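Local atomic coordinates of clostripain-related protein (Bacteroides thetaiotaomicron, PDB entry 6NAG), a protein that is a secreted C11 (clostripain-family) cysteine protease of a gut commensal and probably cleaves peptide bonds in protein substrates. Residues A[83-88]-A[153-158]; A[92-97]-A[162-167]; A[168-173]-A[193-198]. The protein carries 1 engineered substitution. One frame throughout, in Å; residues are numbered along the deposited sequence.

Contact 1 (A[83-88]-A[153-158]); sequences AYTTAE and YQTDIT. With PRO (proline), chain E.
With CG of Y84 held between its backbone N and carbonyl carbon (chi1 45°), the phenol hydroxyl comes to the Y153 ring, OH lying 3.6 Å from CD1. T155 places OG1 beside its backbone N (chi1 -46°), carrying that oxygen to the type I turn of 83-86. There T155 OG1 lies 3.3 Å from T85 CA, near T85 CG2, and 3.4 Å from Y84 O, a weak hydrogen bond at most, its proton having another acceptor within reach; T155 CG2 lies beside T85 O. Tyrosine suits position 84: its aromatic body fills space while its OH bonds to A56 O. A water links the two backbones, donating to T85 O (3.2 Å) and accepting from D156 N (2.9 Å). T86 N and T86 OG1 meet A83 O from the same face; OG1 also caps G89 N, making T86 the N-cap of helix 87-100. Beside this turn a bound proline approaches A83 N. Replacing T155 by an alanine removes OG1 and CG2 and would probably leave a gap beside T85. Residues 153-156 are thus joined to the turn leading into helix 87-100 by van der Waals contact and one water rather than by strong direct bonds.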
loop_
_atom_site.group_PDB
_atom_site.type_symbol
_atom_site.label_atom_id
_atom_site.label_comp_id
_atom_site.label_asym_id
_atom_site.label_seq_id
_atom_site.Cartn_x
_atom_site.Cartn_y
_atom_site.Cartn_z
ATOM N N ALA A 83 7.414 11.682 -12.020
ATOM C CA ALA A 83 5.973 11.876 -12.105
ATOM C C ALA A 83 5.389 12.165 -10.727
ATOM O O ALA A 83 4.667 11.346 -10.164
ATOM C CB ALA A 83 5.309 10.657 -12.720
ATOM N N TYR A 84 5.701 13.342 -10.194
ATOM C CA TYR A 84 5.292 13.707 -8.841
ATOM C C TYR A 84 3.825 14.123 -8.754
ATOM O O TYR A 84 3.319 14.401 -7.667
ATOM C CB TYR A 84 6.186 14.831 -8.306
ATOM C CG TYR A 84 6.431 15.954 -9.287
ATOM C CD1 TYR A 84 5.519 16.992 -9.428
ATOM C CD2 TYR A 84 7.579 15.982 -10.066
ATOM C CE1 TYR A 84 5.741 18.022 -10.324
ATOM C CE2 TYR A 84 7.810 17.005 -10.962
ATOM C CZ TYR A 84 6.890 18.023 -11.088
ATOM O OH TYR A 84 7.119 19.043 -11.981
ATOM N N THR A 85 3.142 14.164 -9.894
ATOM C CA THR A 85 1.723 14.504 -9.914
ATOM C C THR A 85 0.863 13.251 -10.039
ATOM O O THR A 85 -0.362 13.334 -10.127
ATOM C CB THR A 85 1.380 15.467 -11.066
ATOM O OG1 THR A 85 1.578 14.807 -12.322
ATOM C CG2 THR A 85 2.255 16.709 -11.003
ATOM N N THR A 86 1.510 12.091 -10.045
ATOM C CA THR A 86 0.804 10.818 -10.140
ATOM C C THR A 86 0.980 10.009 -8.862
ATOM O O THR A 86 1.962 10.180 -8.142
ATOM C CB THR A 86 1.295 9.982 -11.337
ATOM O OG1 THR A 86 2.646 9.562 -11.109
ATOM C CG2 THR A 86 1.228 10.794 -12.621
ATOM N N ALA A 87 0.026 9.125 -8.587
ATOM C CA ALA A 87 0.067 8.300 -7.386
ATOM C C ALA A 87 1.227 7.314 -7.436
ATOM O O ALA A 87 1.863 7.039 -6.418
ATOM C CB ALA A 87 -1.249 7.561 -7.207
ATOM N N GLU A 88 1.498 6.787 -8.625
ATOM C CA GLU A 88 2.583 5.835 -8.817
ATOM C C GLU A 88 3.936 6.500 -8.598
ATOM O O GLU A 88 4.851 5.898 -8.035
ATOM C CB GLU A 88 2.512 5.221 -10.218
ATOM C CG GLU A 88 3.591 4.192 -10.507
ATOM C CD GLU A 88 3.431 3.552 -11.874
ATOM O OE1 GLU A 88 4.393 3.598 -12.670
ATOM O OE2 GLU A 88 2.343 3.005 -12.149
ATOM N N TYR A 153 1.401 20.891 -13.315
ATOM C CA TYR A 153 2.249 20.624 -12.158
ATOM C C TYR A 153 1.459 20.586 -10.851
ATOM O O TYR A 153 2.007 20.844 -9.781
ATOM C CB TYR A 153 3.352 21.681 -12.062
ATOM C CG TYR A 153 4.178 21.821 -13.319
ATOM C CD1 TYR A 153 4.619 20.702 -14.014
ATOM C CD2 TYR A 153 4.507 23.074 -13.819
ATOM C CE1 TYR A 153 5.372 20.828 -15.164
ATOM C CE2 TYR A 153 5.260 23.209 -14.969
ATOM C CZ TYR A 153 5.688 22.084 -15.638
ATOM O OH TYR A 153 6.438 22.214 -16.783
ATOM N N GLN A 154 0.172 20.263 -10.939
ATOM C CA GLN A 154 -0.683 20.221 -9.756
ATOM C C GLN A 154 -1.134 18.801 -9.433
ATOM O O GLN A 154 -1.368 17.992 -10.330
ATOM C CB GLN A 154 -1.897 21.131 -9.945
ATOM C CG GLN A 154 -1.552 22.610 -9.946
ATOM C CD GLN A 154 -2.669 23.472 -10.491
ATOM O OE1 GLN A 154 -3.741 22.976 -10.835
ATOM N NE2 GLN A 154 -2.422 24.774 -10.576
ATOM N N THR A 155 -1.255 18.509 -8.141
ATOM C CA THR A 155 -1.608 17.172 -7.680
ATOM C C THR A 155 -2.853 17.199 -6.799
ATOM O O THR A 155 -2.991 18.064 -5.934
ATOM C CB THR A 155 -0.451 16.530 -6.891
ATOM O OG1 THR A 155 0.781 16.724 -7.597
ATOM C CG2 THR A 155 -0.694 15.040 -6.692
ATOM N N ASP A 156 -3.756 16.249 -7.019
ATOM C CA ASP A 156 -4.956 16.130 -6.201
ATOM C C ASP A 156 -4.637 15.524 -4.839
ATOM O O ASP A 156 -3.622 14.851 -4.670
ATOM C CB ASP A 156 -6.015 15.286 -6.913
ATOM C CG ASP A 156 -6.730 16.052 -8.005
ATOM O OD1 ASP A 156 -7.037 17.242 -7.791
ATOM O OD2 ASP A 156 -6.989 15.464 -9.076
ATOM N N ILE A 157 -5.515 15.769 -3.872
ATOM C CA ILE A 157 -5.340 15.244 -2.523
ATOM C C ILE A 157 -5.522 13.730 -2.506
ATOM O O ILE A 157 -4.801 13.015 -1.810
ATOM C CB ILE A 157 -6.327 15.894 -1.535
ATOM C CG1 ILE A 157 -6.227 17.417 -1.611
ATOM C CG2 ILE A 157 -6.066 15.413 -0.116
ATOM C CD1 ILE A 157 -4.831 17.943 -1.366
ATOM N N THR A 158 -6.486 13.249 -3.284
ATOM C CA THR A 158 -6.747 11.819 -3.387
ATOM C C THR A 158 -5.570 11.091 -4.029
ATOM O O THR A 158 -5.306 9.928 -3.725
ATOM C CB THR A 158 -8.023 11.535 -4.200
ATOM O OG1 THR A 158 -7.923 12.167 -5.482
ATOM C CG2 THR A 158 -9.244 12.071 -3.474
HETATM N N PRO E . 8.585 8.926 -11.396
HETATM C CA PRO E . 9.502 7.820 -11.689
HETATM C C PRO E . 8.802 6.654 -12.379
HETATM O O PRO E . 8.959 5.498 -11.984
HETATM C CB PRO E . 10.006 7.412 -10.304
HETATM C CG PRO E . 9.912 8.658 -9.498
HETATM C CD PRO E . 8.684 9.366 -9.994
HETATM O OXT PRO E . 8.067 6.840 -13.348
HETATM O O HOH W 1 -3.288 14.384 -9.212
#

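Contact 2 (A[92-97]-A[162-167]); sequences SILNDV and KGISNA. With PRO (proline), chain E.
L94 and A167 aim their CB atoms at each other, and the two meet at 3.8 Å, where the small alanine lets the chain at A167, by helix 157-166, come close to helix 87-100. With CG anti to its carbonyl carbon (chi1 -73°) and the chain extended at chi2 (178°), L94 carries CD1 across to I164, 3.7 Å from CG1 and equally near CA. The side chain of I164 sets off away from the opposing helix, so L94 meets it along its flank near the backbone; leucine suits the spot because one methyl can touch I164 while the side chain also rests on F14 and M171 of the central sheet. G163 leaves its carbonyl near L94 CD1, the oxygen bonded to T91. N95 lays its amide oxygen over A167, OD1 being 3.7 Å from A167 CA, while its ND2 binds a water 3.2 Å away that donates to N166 O. N95 also packs on G168 of the second subunit, and S92 OG touches CB of a bound proline at 3.4 Å. The chemistry is therefore graded: aliphatic carbons meet where L94 and I164 also touch M171, whereas the N95 amide and a water link the segments without a direct hydrogen bond.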
loop_
_atom_site.group_PDB
_atom_site.type_symbol
_atom_site.label_atom_id
_atom_site.label_comp_id
_atom_site.label_asym_id
_atom_site.label_seq_id
_atom_site.Cartn_x
_atom_site.Cartn_y
_atom_site.Cartn_z
ATOM N N SER A 92 6.608 5.750 -5.592
ATOM C CA SER A 92 7.982 5.386 -5.920
ATOM C C SER A 92 8.987 6.216 -5.127
ATOM O O SER A 92 9.999 5.697 -4.656
ATOM C CB SER A 92 8.232 5.550 -7.420
ATOM O OG SER A 92 9.535 5.120 -7.770
ATOM N N ILE A 93 8.702 7.506 -4.983
ATOM C CA ILE A 93 9.558 8.402 -4.216
ATOM C C ILE A 93 9.548 8.027 -2.736
ATOM O O ILE A 93 10.598 7.946 -2.100
ATOM C CB ILE A 93 9.124 9.872 -4.378
ATOM C CG1 ILE A 93 9.267 10.308 -5.836
ATOM C CG2 ILE A 93 9.944 10.777 -3.475
ATOM C CD1 ILE A 93 8.689 11.674 -6.125
ATOM N N LEU A 94 8.355 7.791 -2.199
ATOM C CA LEU A 94 8.207 7.402 -0.800
ATOM C C LEU A 94 8.867 6.056 -0.524
ATOM O O LEU A 94 9.348 5.811 0.581
ATOM C CB LEU A 94 6.729 7.353 -0.411
ATOM C CG LEU A 94 6.033 8.707 -0.268
ATOM C CD1 LEU A 94 4.565 8.520 0.065
ATOM C CD2 LEU A 94 6.722 9.550 0.792
ATOM N N ASN A 95 8.887 5.188 -1.529
ATOM C CA ASN A 95 9.589 3.916 -1.412
ATOM C C ASN A 95 11.096 4.128 -1.322
ATOM O O ASN A 95 11.776 3.451 -0.555
ATOM C CB ASN A 95 9.253 2.999 -2.589
ATOM C CG ASN A 95 7.884 2.361 -2.458
ATOM O OD1 ASN A 95 7.344 2.244 -1.358
ATOM N ND2 ASN A 95 7.317 1.937 -3.581
ATOM N N ASP A 96 11.609 5.072 -2.105
ATOM C CA ASP A 96 13.024 5.426 -2.052
ATOM C C ASP A 96 13.398 5.953 -0.672
ATOM O O ASP A 96 14.477 5.663 -0.158
ATOM C CB ASP A 96 13.366 6.467 -3.120
ATOM C CG ASP A 96 13.265 5.917 -4.529
ATOM O OD1 ASP A 96 13.464 4.697 -4.708
ATOM O OD2 ASP A 96 12.988 6.705 -5.456
ATOM N N VAL A 97 12.497 6.730 -0.079
ATOM C CA VAL A 97 12.697 7.260 1.264
ATOM C C VAL A 97 12.807 6.125 2.278
ATOM O O VAL A 97 13.656 6.154 3.169
ATOM C CB VAL A 97 11.551 8.208 1.671
ATOM C CG1 VAL A 97 11.713 8.666 3.112
ATOM C CG2 VAL A 97 11.492 9.402 0.731
ATOM N N LYS A 162 -3.418 8.151 -2.216
ATOM C CA LYS A 162 -3.163 6.865 -2.855
ATOM C C LYS A 162 -1.666 6.589 -2.938
ATOM O O LYS A 162 -1.231 5.443 -2.835
ATOM C CB LYS A 162 -3.786 6.826 -4.253
ATOM N N GLY A 163 -0.884 7.648 -3.121
ATOM C CA GLY A 163 0.560 7.529 -3.196
ATOM C C GLY A 163 1.172 7.065 -1.890
ATOM O O GLY A 163 2.068 6.221 -1.880
ATOM N N ILE A 164 0.685 7.617 -0.784
ATOM C CA ILE A 164 1.173 7.249 0.538
ATOM C C ILE A 164 0.705 5.851 0.923
ATOM O O ILE A 164 1.468 5.057 1.473
ATOM C CB ILE A 164 0.708 8.259 1.610
ATOM C CG1 ILE A 164 1.203 9.664 1.266
ATOM C CG2 ILE A 164 1.200 7.847 2.988
ATOM C CD1 ILE A 164 0.718 10.731 2.220
ATOM N N SER A 165 -0.556 5.555 0.620
ATOM C CA SER A 165 -1.152 4.270 0.962
ATOM C C SER A 165 -0.484 3.115 0.220
ATOM O O SER A 165 -0.190 2.076 0.810
ATOM C CB SER A 165 -2.652 4.288 0.660
ATOM O OG SER A 165 -3.260 3.063 1.027
ATOM N N ASN A 166 -0.240 3.302 -1.074
ATOM C CA ASN A 166 0.390 2.268 -1.888
ATOM C C ASN A 166 1.865 2.083 -1.553
ATOM O O ASN A 166 2.478 1.089 -1.938
ATOM C CB ASN A 166 0.231 2.587 -3.374
ATOM C CG ASN A 166 -1.198 2.426 -3.853
ATOM O OD1 ASN A 166 -1.989 1.706 -3.245
ATOM N ND2 ASN A 166 -1.533 3.092 -4.951
ATOM N N ALA A 167 2.431 3.047 -0.834
ATOM C CA ALA A 167 3.804 2.939 -0.359
ATOM C C ALA A 167 3.843 2.153 0.946
ATOM O O ALA A 167 4.914 1.844 1.468
ATOM C CB ALA A 167 4.417 4.316 -0.176
HETATM N N PRO E . 8.585 8.926 -11.396
HETATM C CA PRO E . 9.502 7.820 -11.689
HETATM C C PRO E . 8.802 6.654 -12.379
HETATM O O PRO E . 8.959 5.498 -11.984
HETATM C CB PRO E . 10.006 7.412 -10.304
HETATM C CG PRO E . 9.912 8.658 -9.498
HETATM C CD PRO E . 8.684 9.366 -9.994
HETATM O OXT PRO E . 8.067 6.840 -13.348
HETATM O O HOH W 2 4.639 0.241 -3.511
#

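Contact 3 (A[168-173]-A[193-198]); sequences GLKMEY and VTDYLI. With PRO (proline), chain D.
The edge of the Y196 ring receives E172 O in its plane, 3.6 Å from CD2, while its ring also meets that of Y224. Y173 lies on the same face of the sheet, its ring touched obliquely by CD1 of I198, and its CB meets that of Y196; its hydroxyl bonds to L218 O. These residues sit where two parallel neighbours of the central sheet begin, the strands of a beta-alpha-beta unit connected through helix 184-189. Pairing M171 with T194 and Y173 with Y196 puts the first pair on the face opposite the tyrosines, M171 turning toward I164 of helix 157-166, which packs on that face. M171 N donates to V193 O at 2.8 Å, the donor well above the carbonyl plane, and D195 N to M171 O at 3.0 Å; the bond from Y196 N to E172 O is weak; the chain turns a corner at both E172 and D195. The long, extended K170 (chi1 -178°) can carry its ammonium to D195, crossing it at about a right angle: NZ to OD1 is a long salt bridge of 3.7 Å, and a water donates to OD1 while accepting only weakly from NZ. E172 instead salt-bridges R105. G168 takes the positive phi of a Schellman motif, which by itself favours glycine, and a bound proline has its N 3.2 Å from K170 N. T194 OG1 donates to Y196 O at 2.8 Å.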
loop_
_atom_site.group_PDB
_atom_site.type_symbol
_atom_site.label_atom_id
_atom_site.label_comp_id
_atom_site.label_asym_id
_atom_site.label_seq_id
_atom_site.Cartn_x
_atom_site.Cartn_y
_atom_site.Cartn_z
ATOM N N GLY A 168 2.662 1.833 1.466
ATOM C CA GLY A 168 2.542 1.078 2.699
ATOM C C GLY A 168 2.868 1.911 3.920
ATOM O O GLY A 168 3.369 1.393 4.918
ATOM N N LEU A 169 2.580 3.206 3.843
ATOM C CA LEU A 169 2.901 4.126 4.927
ATOM C C LEU A 169 1.671 4.825 5.492
ATOM O O LEU A 169 0.693 5.063 4.784
ATOM C CB LEU A 169 3.901 5.182 4.451
ATOM C CG LEU A 169 5.309 4.735 4.063
ATOM C CD1 LEU A 169 6.127 5.934 3.609
ATOM C CD2 LEU A 169 5.989 4.029 5.222
ATOM N N LYS A 170 1.732 5.144 6.780
ATOM C CA LYS A 170 0.785 6.065 7.391
ATOM C C LYS A 170 1.570 7.085 8.201
ATOM O O LYS A 170 2.157 6.755 9.231
ATOM C CB LYS A 170 -0.228 5.337 8.275
ATOM C CG LYS A 170 -1.263 6.273 8.885
ATOM C CD LYS A 170 -2.361 5.522 9.615
ATOM C CE LYS A 170 -3.427 6.482 10.123
ATOM N NZ LYS A 170 -4.524 5.781 10.843
ATOM N N MET A 171 1.587 8.323 7.720
ATOM C CA MET A 171 2.399 9.372 8.322
ATOM C C MET A 171 1.958 9.704 9.743
ATOM O O MET A 171 0.783 9.584 10.084
ATOM C CB MET A 171 2.354 10.635 7.458
ATOM C CG MET A 171 2.816 10.426 6.027
ATOM S SD MET A 171 4.523 9.860 5.916
ATOM C CE MET A 171 4.696 9.667 4.145
ATOM N N GLU A 172 2.913 10.109 10.574
ATOM C CA GLU A 172 2.596 10.615 11.900
ATOM C C GLU A 172 1.849 11.930 11.747
ATOM O O GLU A 172 0.825 12.159 12.388
ATOM C CB GLU A 172 3.864 10.807 12.732
ATOM C CG GLU A 172 3.745 10.315 14.164
ATOM C CD GLU A 172 4.967 10.649 14.996
ATOM O OE1 GLU A 172 4.797 11.130 16.137
ATOM O OE2 GLU A 172 6.095 10.431 14.508
ATOM N N TYR A 173 2.376 12.789 10.884
ATOM C CA TYR A 173 1.712 14.035 10.531
ATOM C C TYR A 173 2.052 14.427 9.100
ATOM O O TYR A 173 3.049 13.975 8.541
ATOM C CB TYR A 173 2.105 15.161 11.495
ATOM C CG TYR A 173 3.578 15.512 11.482
ATOM C CD1 TYR A 173 4.094 16.410 10.554
ATOM C CD2 TYR A 173 4.452 14.954 12.404
ATOM C CE1 TYR A 173 5.437 16.731 10.539
ATOM C CE2 TYR A 173 5.795 15.273 12.400
ATOM C CZ TYR A 173 6.282 16.160 11.464
ATOM O OH TYR A 173 7.620 16.477 11.456
ATOM N N VAL A 193 -4.108 8.024 5.879
ATOM C CA VAL A 193 -2.694 8.053 5.521
ATOM C C VAL A 193 -1.881 8.944 6.454
ATOM O O VAL A 193 -0.668 9.077 6.292
ATOM C CB VAL A 193 -2.489 8.528 4.069
ATOM C CG1 VAL A 193 -3.067 7.514 3.092
ATOM C CG2 VAL A 193 -3.112 9.898 3.862
ATOM N N THR A 194 -2.549 9.551 7.429
ATOM C CA THR A 194 -1.859 10.350 8.436
ATOM C C THR A 194 -2.656 10.418 9.735
ATOM O O THR A 194 -3.884 10.321 9.729
ATOM C CB THR A 194 -1.576 11.784 7.935
ATOM O OG1 THR A 194 -0.741 12.466 8.877
ATOM C CG2 THR A 194 -2.868 12.565 7.754
ATOM N N ASP A 195 -1.948 10.568 10.849
ATOM C CA ASP A 195 -2.590 10.711 12.149
ATOM C C ASP A 195 -2.998 12.159 12.386
ATOM O O ASP A 195 -4.064 12.435 12.933
ATOM C CB ASP A 195 -1.664 10.239 13.272
ATOM C CG ASP A 195 -1.429 8.743 13.247
ATOM O OD1 ASP A 195 -2.355 7.999 12.862
ATOM O OD2 ASP A 195 -0.318 8.310 13.618
ATOM N N TYR A 196 -2.138 13.082 11.968
ATOM C CA TYR A 196 -2.390 14.503 12.159
ATOM C C TYR A 196 -2.208 15.294 10.871
ATOM O O TYR A 196 -1.399 14.934 10.017
ATOM C CB TYR A 196 -1.473 15.070 13.244
ATOM C CG TYR A 196 -1.769 14.556 14.632
ATOM C CD1 TYR A 196 -2.726 15.169 15.430
ATOM C CD2 TYR A 196 -1.094 13.457 15.146
ATOM C CE1 TYR A 196 -3.000 14.704 16.700
ATOM C CE2 TYR A 196 -1.361 12.985 16.416
ATOM C CZ TYR A 196 -2.315 13.612 17.189
ATOM O OH TYR A 196 -2.586 13.145 18.453
ATOM N N LEU A 197 -2.969 16.373 10.744
ATOM C CA LEU A 197 -2.818 17.298 9.631
ATOM C C LEU A 197 -2.455 18.680 10.159
ATOM O O LEU A 197 -3.125 19.209 11.046
ATOM C CB LEU A 197 -4.099 17.366 8.800
ATOM C CG LEU A 197 -4.073 18.331 7.614
ATOM C CD1 LEU A 197 -3.110 17.839 6.547
ATOM C CD2 LEU A 197 -5.465 18.522 7.038
ATOM N N ILE A 198 -1.386 19.256 9.624
ATOM C CA ILE A 198 -0.959 20.589 10.029
ATOM C C ILE A 198 -0.905 21.517 8.822
ATOM O O ILE A 198 -0.145 21.284 7.883
ATOM C CB ILE A 198 0.421 20.563 10.711
ATOM C CG1 ILE A 198 0.504 19.412 11.716
ATOM C CG2 ILE A 198 0.702 21.896 11.387
ATOM C CD1 ILE A 198 1.877 19.230 12.322
HETATM N N PRO D . 3.875 3.401 8.411
HETATM C CA PRO D . 3.111 3.196 9.645
HETATM C C PRO D . 3.922 3.557 10.885
HETATM O O PRO D . 3.494 3.329 12.017
HETATM C CB PRO D . 2.800 1.701 9.611
HETATM C CG PRO D . 3.967 1.113 8.900
HETATM C CD PRO D . 4.382 2.130 7.865
HETATM O OXT PRO D . 5.027 4.091 10.781
HETATM O O HOH W 3 -6.090 8.590 11.399
HETATM O O HOH W 4 1.084 6.678 11.923
HETATM O O HOH W 5 -2.629 5.187 13.450
#

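Overall arrangement
The first segments of contacts 1 and 2 share helix 87-100, and their second segments share the part of the chain leading into and along helix 157-166. Each closes a loop of 64 residues, and because their segments alternate along the chain the two loops cross; A87 packs on K162 where they touch. Contact 3 follows in series, the chain leaving helix 157-166 by the turn at G168 and entering strand 171-177, and closes a short loop through helix 184-189. Contact 2 stands between the others: I164 O probably accepts a hydrogen bond from L169 N, and I164 packs on V193, whereas contacts 1 and 3 do not touch. Together they join the small sheet's edge strand, two helices and the central sheet.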